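Side-chain contacts in SalCYP truncation (Salinispora tropica, PDB 7ABB), which holds heme c in the pocket of a mostly helical fold of the cytochrome P450 family: residues A[54-59]-A[284-289]; A[148-153]-A[194-199]; A[238-243]-A[349-354]. All blocks are in the same frame, centred on the assembly; numbering follows the deposited sequence.

Contact 1. Residues A[54-59]-A[284-289]. With HEC (heme c), chain B.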
loop_
_atom_site.group_PDB
_atom_site.type_symbol
_atom_site.label_atom_id
_atom_site.label_comp_id
_atom_site.label_asym_id
_atom_site.label_seq_id
_atom_site.Cartn_x
_atom_site.Cartn_y
_atom_site.Cartn_z
ATOM N N ALA A 54 -15.020 -5.449 11.162
ATOM C CA ALA A 54 -15.980 -6.551 11.084
ATOM C C ALA A 54 -16.328 -6.866 9.636
ATOM O O ALA A 54 -16.542 -8.035 9.275
ATOM C CB ALA A 54 -17.242 -6.217 11.871
ATOM N N ALA A 55 -16.419 -5.835 8.802
ATOM C CA ALA A 55 -16.762 -6.042 7.401
ATOM C C ALA A 55 -15.638 -6.765 6.671
ATOM O O ALA A 55 -15.902 -7.727 5.933
ATOM C CB ALA A 55 -17.066 -4.713 6.719
ATOM N N PHE A 56 -14.393 -6.357 6.913
ATOM C CA PHE A 56 -13.241 -7.059 6.353
ATOM C C PHE A 56 -13.226 -8.520 6.766
ATOM O O PHE A 56 -12.716 -9.364 6.016
ATOM C CB PHE A 56 -11.932 -6.408 6.819
ATOM C CG PHE A 56 -11.450 -5.245 5.967
ATOM C CD1 PHE A 56 -11.112 -5.414 4.631
ATOM C CD2 PHE A 56 -11.287 -3.987 6.528
ATOM C CE1 PHE A 56 -10.630 -4.332 3.869
ATOM C CE2 PHE A 56 -10.820 -2.931 5.783
ATOM C CZ PHE A 56 -10.492 -3.084 4.457
ATOM N N ARG A 57 -13.728 -8.837 7.955
ATOM C CA ARG A 57 -13.644 -10.184 8.506
ATOM C C ARG A 57 -14.863 -11.052 8.226
ATOM O O ARG A 57 -14.870 -12.207 8.647
ATOM C CB ARG A 57 -13.410 -10.120 10.019
ATOM C CG ARG A 57 -12.034 -9.585 10.362
ATOM C CD ARG A 57 -11.925 -9.212 11.841
ATOM N NE ARG A 57 -10.615 -8.598 12.090
ATOM C CZ ARG A 57 -10.360 -7.750 13.083
ATOM N NH1 ARG A 57 -11.326 -7.408 13.937
ATOM N NH2 ARG A 57 -9.143 -7.238 13.222
ATOM N N ASP A 58 -15.886 -10.541 7.531
ATOM C CA ASP A 58 -17.116 -11.304 7.251
ATOM C C ASP A 58 -17.362 -11.264 5.745
ATOM O O ASP A 58 -18.185 -10.499 5.250
ATOM C CB ASP A 58 -18.276 -10.732 8.028
ATOM C CG ASP A 58 -19.567 -11.464 7.794
ATOM O OD1 ASP A 58 -19.535 -12.516 7.126
ATOM O OD2 ASP A 58 -20.619 -10.971 8.284
ATOM N N GLU A 59 -16.659 -12.125 5.011
ATOM C CA GLU A 59 -16.820 -12.163 3.563
ATOM C C GLU A 59 -18.148 -12.774 3.118
ATOM O O GLU A 59 -18.543 -12.569 1.971
ATOM C CB GLU A 59 -15.677 -12.949 2.929
ATOM C CG GLU A 59 -14.360 -12.299 3.158
ATOM C CD GLU A 59 -13.238 -12.975 2.416
ATOM O OE1 GLU A 59 -13.291 -14.213 2.206
ATOM O OE2 GLU A 59 -12.304 -12.244 2.052
ATOM N N PRO A 284 -10.930 0.024 0.243
ATOM C CA PRO A 284 -11.400 -1.225 -0.371
ATOM C C PRO A 284 -12.919 -1.295 -0.383
ATOM O O PRO A 284 -13.594 -0.867 0.554
ATOM C CB PRO A 284 -10.791 -2.307 0.523
ATOM C CG PRO A 284 -9.574 -1.680 1.092
ATOM C CD PRO A 284 -9.971 -0.237 1.327
ATOM N N GLY A 285 -13.448 -1.861 -1.463
ATOM C CA GLY A 285 -14.876 -2.027 -1.645
ATOM C C GLY A 285 -15.301 -3.471 -1.470
ATOM O O GLY A 285 -14.520 -4.394 -1.658
ATOM N N ARG A 286 -16.553 -3.629 -1.055
ATOM C CA ARG A 286 -17.199 -4.931 -0.941
ATOM C C ARG A 286 -18.636 -4.820 -1.431
ATOM O O ARG A 286 -19.236 -3.743 -1.451
ATOM C CB ARG A 286 -17.195 -5.419 0.511
ATOM C CG ARG A 286 -15.808 -5.574 1.138
ATOM C CD ARG A 286 -15.063 -6.669 0.508
ATOM N NE ARG A 286 -13.849 -7.099 1.206
ATOM C CZ ARG A 286 -12.615 -6.676 0.920
ATOM N NH1 ARG A 286 -12.431 -5.756 -0.015
ATOM N NH2 ARG A 286 -11.579 -7.218 1.553
ATOM N N LEU A 287 -19.221 -5.977 -1.735
ATOM C CA LEU A 287 -20.617 -6.084 -2.126
ATOM C C LEU A 287 -21.435 -6.704 -0.984
ATOM O O LEU A 287 -21.161 -7.831 -0.566
ATOM C CB LEU A 287 -20.736 -6.923 -3.393
ATOM C CG LEU A 287 -22.155 -7.198 -3.867
ATOM C CD1 LEU A 287 -22.846 -5.888 -4.218
ATOM C CD2 LEU A 287 -22.124 -8.147 -5.059
ATOM N N ALA A 288 -22.442 -5.983 -0.495
ATOM C CA ALA A 288 -23.291 -6.521 0.565
ATOM C C ALA A 288 -24.157 -7.650 0.016
ATOM O O ALA A 288 -24.824 -7.494 -1.011
ATOM C CB ALA A 288 -24.181 -5.426 1.157
ATOM N N THR A 289 -24.180 -8.785 0.720
ATOM C CA THR A 289 -24.959 -9.932 0.281
ATOM C C THR A 289 -26.321 -10.035 0.958
ATOM O O THR A 289 -27.145 -10.859 0.546
ATOM C CB THR A 289 -24.241 -11.259 0.565
ATOM O OG1 THR A 289 -24.073 -11.385 1.979
ATOM C CG2 THR A 289 -22.863 -11.293 -0.117
HETATM FE FE HEC B . -0.833 -4.549 -0.079
HETATM C CHA HEC B . -3.807 -6.268 -0.276
HETATM C CHB HEC B . -2.436 -2.113 1.717
HETATM C CHC HEC B . 2.129 -2.838 0.163
HETATM C CHD HEC B . 0.660 -6.782 -2.172
HETATM N NA HEC B . -2.721 -4.252 0.561
HETATM C C1A HEC B . -3.820 -5.101 0.427
HETATM C C2A HEC B . -4.984 -4.576 1.112
HETATM C C3A HEC B . -4.573 -3.422 1.670
HETATM C C4A HEC B . -3.186 -3.208 1.337
HETATM C CMA HEC B . -5.403 -2.428 2.502
HETATM C CAA HEC B . -6.401 -5.245 1.217
HETATM C CBA HEC B . -7.341 -4.885 0.073
HETATM C CGA HEC B . -8.695 -5.537 0.299
HETATM O O1A HEC B . -9.510 -5.408 -0.643
HETATM O O2A HEC B . -8.901 -6.141 1.384
HETATM N NB HEC B . -0.274 -2.793 0.721
HETATM C C1B HEC B . -1.075 -1.948 1.467
HETATM C C2B HEC B . -0.245 -0.886 1.952
HETATM C C3B HEC B . 1.019 -1.104 1.544
HETATM C C4B HEC B . 1.020 -2.282 0.747
HETATM C CMB HEC B . -0.826 0.237 2.835
HETATM C CAB HEC B . 2.308 -0.343 1.715
HETATM C CBB HEC B . 2.326 0.706 2.779
HETATM N NC HEC B . 1.024 -4.764 -0.889
HETATM C C1C HEC B . 2.121 -3.994 -0.578
HETATM C C2C HEC B . 3.288 -4.574 -1.188
HETATM C C3C HEC B . 2.906 -5.691 -1.847
HETATM C C4C HEC B . 1.476 -5.799 -1.675
HETATM C CMC HEC B . 4.696 -3.993 -1.045
HETATM C CAC HEC B . 3.707 -6.689 -2.700
HETATM C CBC HEC B . 5.224 -6.777 -2.531
HETATM N ND HEC B . -1.468 -6.176 -1.046
HETATM C C1D HEC B . -0.652 -6.955 -1.866
HETATM C C2D HEC B . -1.433 -8.048 -2.353
HETATM C C3D HEC B . -2.806 -7.916 -1.795
HETATM C C4D HEC B . -2.736 -6.730 -0.969
HETATM C CMD HEC B . -0.928 -9.142 -3.302
HETATM C CAD HEC B . -4.020 -8.834 -2.025
HETATM C CBD HEC B . -4.030 -9.863 -0.922
HETATM C CGD HEC B . -5.266 -10.735 -1.037
HETATM O O1D HEC B . -5.304 -11.809 -0.398
HETATM O O2D HEC B . -6.189 -10.332 -1.772
HETATM O O HOH W 1 -15.086 -8.640 3.375
HETATM O O HOH W 2 -12.536 -9.746 2.910
#
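A propionate site of heme c brings Arg286, on a strand of the five-stranded sheet, against Phe56, in the last turn of helix 49-56. The guanidinium grips both oxygens of one carboxylate of heme c: Arg286 NH2 lies 2.9 Å from O2A and Arg286 NH1 3.0 Å from O1A. The N-H...O angle is 162° at Arg286 NH1 and slightly wider at NH2, so this is a nearly straight, two-pronged bond, with the carboxylate carbon CGA at the edge of the guanidinium and in its plane. Arg286 NH1 also donates to Gly285 O at 3.0 Å, from above that carbonyl's plane. The bend at chi2 (-68°) goes with a chain that leans back toward Gly285, where NH1 finds the carbonyl. Arg286 NE gives its hydrogen to a water 2.9 Å away, which also lies in hydrogen-bonding reach of Ala55 O. A second water takes the other hydrogen of Arg286 NH2; it lies 2.7 Å from Glu59 OE2 and near Phe56 O, and can donate to them in turn. Every N-H of the guanidinium thus has a partner, which fixes its rotation.

Phe56 meets this network with its edge. Its CD1 is 3.6 Å from Arg286 NH2, and ring and guanidinium stand 87° apart, with the ring edge over one guanidinium face. Phe56 CE1 comes within 3.5 Å of heme c O2A, and Pro284 CG lies in the ring plane, 3.8 Å from Phe56 CZ. The carboxylate is consequently bordered by an aromatic edge as well as by arginine.

Strand 285-288 runs antiparallel between strands 302-304 and 62-63: Arg286 pairs through its backbone with Val303, and Leu287 with Ser63. Phe62 touches both Arg286 and Ala55, which joins strand 62-63 to helix 49-56; Val64 also touches the arginine.

Contact 2. Residues A[148-153]-A[194-199]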
loop_
_atom_site.group_PDB
_atom_site.type_symbol
_atom_site.label_atom_id
_atom_site.label_comp_id
_atom_site.label_asym_id
_atom_site.label_seq_id
_atom_site.Cartn_x
_atom_site.Cartn_y
_atom_site.Cartn_z
ATOM N N GLY A 148 11.161 -11.713 -8.278
ATOM C CA GLY A 148 12.012 -12.426 -9.201
ATOM C C GLY A 148 12.080 -11.843 -10.593
ATOM O O GLY A 148 12.374 -12.585 -11.544
ATOM N N TRP A 149 11.828 -10.541 -10.750
ATOM C CA TRP A 149 11.937 -9.873 -12.048
ATOM C C TRP A 149 13.368 -9.359 -12.246
ATOM O O TRP A 149 13.903 -8.708 -11.338
ATOM C CB TRP A 149 10.950 -8.707 -12.120
ATOM C CG TRP A 149 9.515 -9.111 -12.245
ATOM C CD1 TRP A 149 9.029 -10.123 -13.010
ATOM C CD2 TRP A 149 8.387 -8.518 -11.593
ATOM N NE1 TRP A 149 7.663 -10.208 -12.884
ATOM C CE2 TRP A 149 7.244 -9.226 -12.025
ATOM C CE3 TRP A 149 8.232 -7.458 -10.695
ATOM C CZ2 TRP A 149 5.965 -8.926 -11.569
ATOM C CZ3 TRP A 149 6.950 -7.150 -10.244
ATOM C CH2 TRP A 149 5.832 -7.879 -10.696
ATOM N N PRO A 150 14.006 -9.646 -13.394
ATOM C CA PRO A 150 15.406 -9.230 -13.616
ATOM C C PRO A 150 15.602 -7.725 -13.446
ATOM O O PRO A 150 14.894 -6.913 -14.048
ATOM C CB PRO A 150 15.682 -9.662 -15.061
ATOM C CG PRO A 150 14.710 -10.747 -15.342
ATOM C CD PRO A 150 13.463 -10.373 -14.550
ATOM N N LEU A 151 16.610 -7.351 -12.647
ATOM C CA LEU A 151 16.799 -5.942 -12.315
ATOM C C LEU A 151 17.218 -5.094 -13.511
ATOM O O LEU A 151 17.028 -3.874 -13.465
ATOM C CB LEU A 151 17.804 -5.798 -11.172
ATOM C CG LEU A 151 17.249 -6.190 -9.790
ATOM C CD1 LEU A 151 18.310 -6.036 -8.713
ATOM C CD2 LEU A 151 15.990 -5.392 -9.378
ATOM N N ALA A 152 17.729 -5.700 -14.586
ATOM C CA ALA A 152 17.974 -4.946 -15.807
ATOM C C ALA A 152 16.707 -4.318 -16.371
ATOM O O ALA A 152 16.803 -3.371 -17.155
ATOM C CB ALA A 152 18.621 -5.848 -16.866
ATOM N N ASP A 153 15.522 -4.806 -15.985
ATOM C CA ASP A 153 14.263 -4.298 -16.518
ATOM C C ASP A 153 13.692 -3.142 -15.703
ATOM O O ASP A 153 12.577 -2.699 -15.990
ATOM C CB ASP A 153 13.210 -5.412 -16.577
ATOM C CG ASP A 153 13.632 -6.585 -17.445
ATOM O OD1 ASP A 153 14.454 -6.405 -18.378
ATOM O OD2 ASP A 153 13.123 -7.703 -17.196
ATOM N N VAL A 194 6.865 -15.109 -17.667
ATOM C CA VAL A 194 6.434 -16.496 -17.536
ATOM C C VAL A 194 7.200 -17.361 -18.522
ATOM O O VAL A 194 7.724 -18.423 -18.175
ATOM C CB VAL A 194 4.915 -16.604 -17.740
ATOM C CG1 VAL A 194 4.463 -18.075 -17.788
ATOM C CG2 VAL A 194 4.206 -15.887 -16.625
ATOM N N ALA A 195 7.318 -16.886 -19.759
ATOM C CA ALA A 195 7.981 -17.684 -20.791
ATOM C C ALA A 195 9.466 -17.867 -20.486
ATOM O O ALA A 195 10.033 -18.938 -20.755
ATOM C CB ALA A 195 7.792 -17.037 -22.165
ATOM N N ARG A 196 10.118 -16.827 -19.959
ATOM C CA ARG A 196 11.514 -16.948 -19.544
ATOM C C ARG A 196 11.690 -18.064 -18.524
ATOM O O ARG A 196 12.579 -18.913 -18.658
ATOM C CB ARG A 196 12.015 -15.620 -18.967
ATOM C CG ARG A 196 13.452 -15.677 -18.404
ATOM C CD ARG A 196 13.772 -14.514 -17.470
ATOM N NE ARG A 196 13.980 -13.253 -18.168
ATOM C CZ ARG A 196 15.087 -12.912 -18.818
ATOM N NH1 ARG A 196 16.114 -13.753 -18.906
ATOM N NH2 ARG A 196 15.157 -11.722 -19.398
ATOM N N ARG A 197 10.849 -18.072 -17.485
ATOM C CA ARG A 197 11.028 -19.034 -16.408
ATOM C C ARG A 197 10.602 -20.433 -16.832
ATOM O O ARG A 197 11.164 -21.415 -16.345
ATOM C CB ARG A 197 10.260 -18.580 -15.172
ATOM C CG ARG A 197 10.785 -17.273 -14.597
ATOM C CD ARG A 197 12.263 -17.340 -14.252
ATOM N NE ARG A 197 12.680 -16.208 -13.423
ATOM C CZ ARG A 197 13.859 -15.584 -13.489
ATOM N NH1 ARG A 197 14.792 -15.949 -14.362
ATOM N NH2 ARG A 197 14.101 -14.574 -12.667
ATOM N N ARG A 198 9.625 -20.540 -17.730
ATOM C CA ARG A 198 9.245 -21.855 -18.231
ATOM C C ARG A 198 10.389 -22.476 -19.024
ATOM O O ARG A 198 10.679 -23.667 -18.882
ATOM C CB ARG A 198 7.972 -21.735 -19.068
ATOM C CG ARG A 198 7.305 -23.074 -19.349
ATOM C CD ARG A 198 5.953 -22.912 -20.037
ATOM N NE ARG A 198 4.853 -22.665 -19.102
ATOM C CZ ARG A 198 4.367 -23.579 -18.264
ATOM N NH1 ARG A 198 3.352 -23.277 -17.464
ATOM N NH2 ARG A 198 4.897 -24.799 -18.220
ATOM N N THR A 199 11.094 -21.665 -19.818
ATOM C CA THR A 199 12.259 -22.152 -20.549
ATOM C C THR A 199 13.426 -22.452 -19.617
ATOM O O THR A 199 14.123 -23.457 -19.790
ATOM C CB THR A 199 12.680 -21.118 -21.588
ATOM O OG1 THR A 199 11.610 -20.930 -22.520
ATOM C CG2 THR A 199 13.930 -21.593 -22.332
HETATM O O HOH W 3 12.974 -9.779 -18.945
#
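Arg197 reaches from the last turns of helix 182-199 to the carbonyl of Gly148, and its side chain can be traced outward. CB heads toward the loop 148-153, CG lies anti to the carbonyl carbon, and a bend at chi2 (-57°) swings the chain round before it straightens through CD. Val202 and Phe211 flank the side chain on its way. NE forms a salt bridge with Asp205. At the tip, Arg197 NH2 donates to Gly148 O over 2.9 Å, but the N-H...O angle is only 137° and the oxygen lies somewhat off the guanidinium plane, so the bond is distinctly bent. NE and NH2 thus tie one guanidinium to two places.

Arg196 runs alongside Pro150 in the opposite direction and lays one guanidinium face over it, with Arg196 NE 3.8 Å from Pro150 CG. Beside the proline, Arg196 NH2 donates to a water at 3.0 Å, and that water donates to Asp153 OD2 at 2.7 Å. The carboxylate has a second partner in Tyr189.

Gly148, just after helix 130-147, leaves the helical conformation with a positive phi (97°). Such a glycine is typical of a helix C-terminus, here at the protein surface.

Contact 3. Residues A[238-243]-A[349-354]. With HEC (heme c), chain B.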
loop_
_atom_site.group_PDB
_atom_site.type_symbol
_atom_site.label_atom_id
_atom_site.label_comp_id
_atom_site.label_asym_id
_atom_site.label_seq_id
_atom_site.Cartn_x
_atom_site.Cartn_y
_atom_site.Cartn_z
ATOM N N ASP A 238 3.090 1.748 -5.325
ATOM C CA ASP A 238 2.623 3.108 -5.048
ATOM C C ASP A 238 2.283 3.312 -3.575
ATOM O O ASP A 238 2.605 4.363 -2.999
ATOM C CB ASP A 238 1.425 3.442 -5.922
ATOM C CG ASP A 238 1.756 3.504 -7.411
ATOM O OD1 ASP A 238 2.946 3.486 -7.809
ATOM O OD2 ASP A 238 0.793 3.598 -8.197
ATOM N N SER A 239 1.594 2.364 -2.948
ATOM C CA SER A 239 1.244 2.557 -1.544
ATOM C C SER A 239 2.481 2.678 -0.668
ATOM O O SER A 239 2.503 3.483 0.280
ATOM C CB SER A 239 0.393 1.414 -1.025
ATOM O OG SER A 239 -0.938 1.539 -1.455
ATOM N N THR A 240 3.508 1.867 -0.938
ATOM C CA THR A 240 4.755 1.943 -0.176
ATOM C C THR A 240 5.440 3.282 -0.406
ATOM O O THR A 240 5.861 3.940 0.550
ATOM C CB THR A 240 5.690 0.781 -0.547
ATOM O OG1 THR A 240 4.978 -0.457 -0.407
ATOM C CG2 THR A 240 6.898 0.735 0.361
ATOM N N VAL A 241 5.549 3.702 -1.672
ATOM C CA VAL A 241 6.168 4.984 -1.994
ATOM C C VAL A 241 5.438 6.107 -1.273
ATOM O O VAL A 241 6.068 6.995 -0.691
ATOM C CB VAL A 241 6.172 5.220 -3.518
ATOM C CG1 VAL A 241 6.547 6.690 -3.847
ATOM C CG2 VAL A 241 7.119 4.278 -4.204
ATOM N N ASN A 242 4.100 6.102 -1.305
ATOM C CA ASN A 242 3.394 7.263 -0.769
ATOM C C ASN A 242 3.392 7.271 0.749
ATOM O O ASN A 242 3.372 8.358 1.338
ATOM C CB ASN A 242 1.989 7.349 -1.348
ATOM C CG ASN A 242 2.008 7.641 -2.844
ATOM O OD1 ASN A 242 3.059 7.998 -3.405
ATOM N ND2 ASN A 242 0.869 7.509 -3.491
ATOM N N HIS A 243 3.453 6.104 1.400
ATOM C CA HIS A 243 3.687 6.078 2.842
ATOM C C HIS A 243 5.078 6.605 3.185
ATOM O O HIS A 243 5.241 7.367 4.153
ATOM C CB HIS A 243 3.480 4.665 3.394
ATOM C CG HIS A 243 2.078 4.406 3.844
ATOM N ND1 HIS A 243 1.509 5.044 4.929
ATOM C CD2 HIS A 243 1.119 3.594 3.343
ATOM C CE1 HIS A 243 0.274 4.607 5.092
ATOM N NE2 HIS A 243 0.013 3.720 4.145
ATOM N N ARG A 349 6.780 -2.769 5.421
ATOM C CA ARG A 349 7.365 -2.295 6.673
ATOM C C ARG A 349 8.894 -2.255 6.596
ATOM O O ARG A 349 9.528 -1.283 7.032
ATOM C CB ARG A 349 6.920 -3.189 7.820
ATOM C CG ARG A 349 5.499 -2.952 8.285
ATOM C CD ARG A 349 5.101 -3.983 9.304
ATOM N NE ARG A 349 3.908 -3.525 9.997
ATOM C CZ ARG A 349 2.737 -4.140 9.996
ATOM N NH1 ARG A 349 2.546 -5.302 9.375
ATOM N NH2 ARG A 349 1.714 -3.582 10.660
ATOM N N ALA A 350 9.498 -3.335 6.105
ATOM C CA ALA A 350 10.962 -3.381 6.017
ATOM C C ALA A 350 11.478 -2.287 5.098
ATOM O O ALA A 350 12.489 -1.636 5.395
ATOM C CB ALA A 350 11.428 -4.759 5.537
ATOM N N GLN A 351 10.798 -2.055 3.977
ATOM C CA GLN A 351 11.267 -1.024 3.051
ATOM C C GLN A 351 11.171 0.372 3.656
ATOM O O GLN A 351 12.080 1.200 3.448
ATOM C CB GLN A 351 10.465 -1.067 1.761
ATOM C CG GLN A 351 10.718 -2.288 0.918
ATOM C CD GLN A 351 9.891 -2.266 -0.316
ATOM O OE1 GLN A 351 10.203 -1.543 -1.246
ATOM N NE2 GLN A 351 8.809 -3.054 -0.335
ATOM N N ILE A 352 10.073 0.670 4.350
ATOM C CA ILE A 352 9.880 1.999 4.924
ATOM C C ILE A 352 10.898 2.247 6.023
ATOM O O ILE A 352 11.601 3.266 6.028
ATOM C CB ILE A 352 8.436 2.145 5.440
ATOM C CG1 ILE A 352 7.469 2.121 4.284
ATOM C CG2 ILE A 352 8.260 3.457 6.202
ATOM C CD1 ILE A 352 6.010 1.856 4.722
ATOM N N LEU A 353 10.991 1.331 6.978
ATOM C CA LEU A 353 11.917 1.509 8.085
ATOM C C LEU A 353 13.350 1.624 7.586
ATOM O O LEU A 353 14.105 2.501 8.013
ATOM C CB LEU A 353 11.787 0.367 9.079
ATOM C CG LEU A 353 12.743 0.427 10.258
ATOM C CD1 LEU A 353 12.603 1.740 11.022
ATOM C CD2 LEU A 353 12.518 -0.754 11.177
ATOM N N THR A 354 13.751 0.724 6.696
ATOM C CA THR A 354 15.131 0.721 6.211
ATOM C C THR A 354 15.445 2.018 5.479
ATOM O O THR A 354 16.531 2.602 5.669
ATOM C CB THR A 354 15.356 -0.488 5.308
ATOM O OG1 THR A 354 15.119 -1.689 6.051
ATOM C CG2 THR A 354 16.763 -0.523 4.820
HETATM FE FE HEC B . -0.833 -4.549 -0.079
HETATM C CHA HEC B . -3.807 -6.268 -0.276
HETATM C CHB HEC B . -2.436 -2.113 1.717
HETATM C CHC HEC B . 2.129 -2.838 0.163
HETATM C CHD HEC B . 0.660 -6.782 -2.172
HETATM N NA HEC B . -2.721 -4.252 0.561
HETATM C C1A HEC B . -3.820 -5.101 0.427
HETATM C C2A HEC B . -4.984 -4.576 1.112
HETATM C C3A HEC B . -4.573 -3.422 1.670
HETATM C C4A HEC B . -3.186 -3.208 1.337
HETATM C CMA HEC B . -5.403 -2.428 2.502
HETATM C CAA HEC B . -6.401 -5.245 1.217
HETATM C CBA HEC B . -7.341 -4.885 0.073
HETATM C CGA HEC B . -8.695 -5.537 0.299
HETATM O O1A HEC B . -9.510 -5.408 -0.643
HETATM O O2A HEC B . -8.901 -6.141 1.384
HETATM N NB HEC B . -0.274 -2.793 0.721
HETATM C C1B HEC B . -1.075 -1.948 1.467
HETATM C C2B HEC B . -0.245 -0.886 1.952
HETATM C C3B HEC B . 1.019 -1.104 1.544
HETATM C C4B HEC B . 1.020 -2.282 0.747
HETATM C CMB HEC B . -0.826 0.237 2.835
HETATM C CAB HEC B . 2.308 -0.343 1.715
HETATM C CBB HEC B . 2.326 0.706 2.779
HETATM N NC HEC B . 1.024 -4.764 -0.889
HETATM C C1C HEC B . 2.121 -3.994 -0.578
HETATM C C2C HEC B . 3.288 -4.574 -1.188
HETATM C C3C HEC B . 2.906 -5.691 -1.847
HETATM C C4C HEC B . 1.476 -5.799 -1.675
HETATM C CMC HEC B . 4.696 -3.993 -1.045
HETATM C CAC HEC B . 3.707 -6.689 -2.700
HETATM C CBC HEC B . 5.224 -6.777 -2.531
HETATM N ND HEC B . -1.468 -6.176 -1.046
HETATM C C1D HEC B . -0.652 -6.955 -1.866
HETATM C C2D HEC B . -1.433 -8.048 -2.353
HETATM C C3D HEC B . -2.806 -7.916 -1.795
HETATM C C4D HEC B . -2.736 -6.730 -0.969
HETATM C CMD HEC B . -0.928 -9.142 -3.302
HETATM C CAD HEC B . -4.020 -8.834 -2.025
HETATM C CBD HEC B . -4.030 -9.863 -0.922
HETATM C CGD HEC B . -5.266 -10.735 -1.037
HETATM O O1D HEC B . -5.304 -11.809 -0.398
HETATM O O2D HEC B . -6.189 -10.332 -1.772
#
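Thr240 packs its methyl against segment 349-354 of helix 345-362: CG2 is 4.2 Å from Ile352 CG1, and just as far from Gln351 CB. With chi1 at -53°, this methyl is anti to the backbone N while the hydroxyl stands beside it. The two branches therefore serve different neighbours, since Thr240 OG1 is turned to heme c and lies 3.4 Å from its CAB.

Ile352 is extended at chi2, and this carries CD1 up to His243 CB at 4.0 Å. The histidine touches the opposing helix through CB alone. Its chi1 of -91° is off the staggered position, and the ring leads away to heme c, where His243 CD2 comes within 3.2 Å of CBB, a tight approach. Gln351 contributes its aliphatic root, while its amide oxygen is bonded to Asn142 of helix 130-147.

The axes of the two short segments run nearly parallel, 28° apart, and approach to 10.0 Å. Val139 and Val272, from helices 130-147 and 268-278, add to the packing. Helix 238-253 lying beside heme c, with helix 345-362 packed against it, is characteristic of the P450 fold, in which these are probably the distal and proximal heme-flanking helices.

From the N terminus, the chain first passes residues 54-59, whose partner 284-289 comes more than two hundred residues later. The long loop thereby closed by contact 1 contains contact 2 entirely: residues 148-153 are joined to 194-199 after some forty residues, linking the end of helix 130-147 to helix 182-199. Contact 3 follows in series, opening at 238-243, but it closes at 349-354, beyond the second segment of contact 1, so contacts 1 and 3 cross. Their centres are 26 Å apart and they do not touch, yet both reach heme c, contact 1 from the sheet and contact 3 from the helical core. Contact 2 remains peripheral.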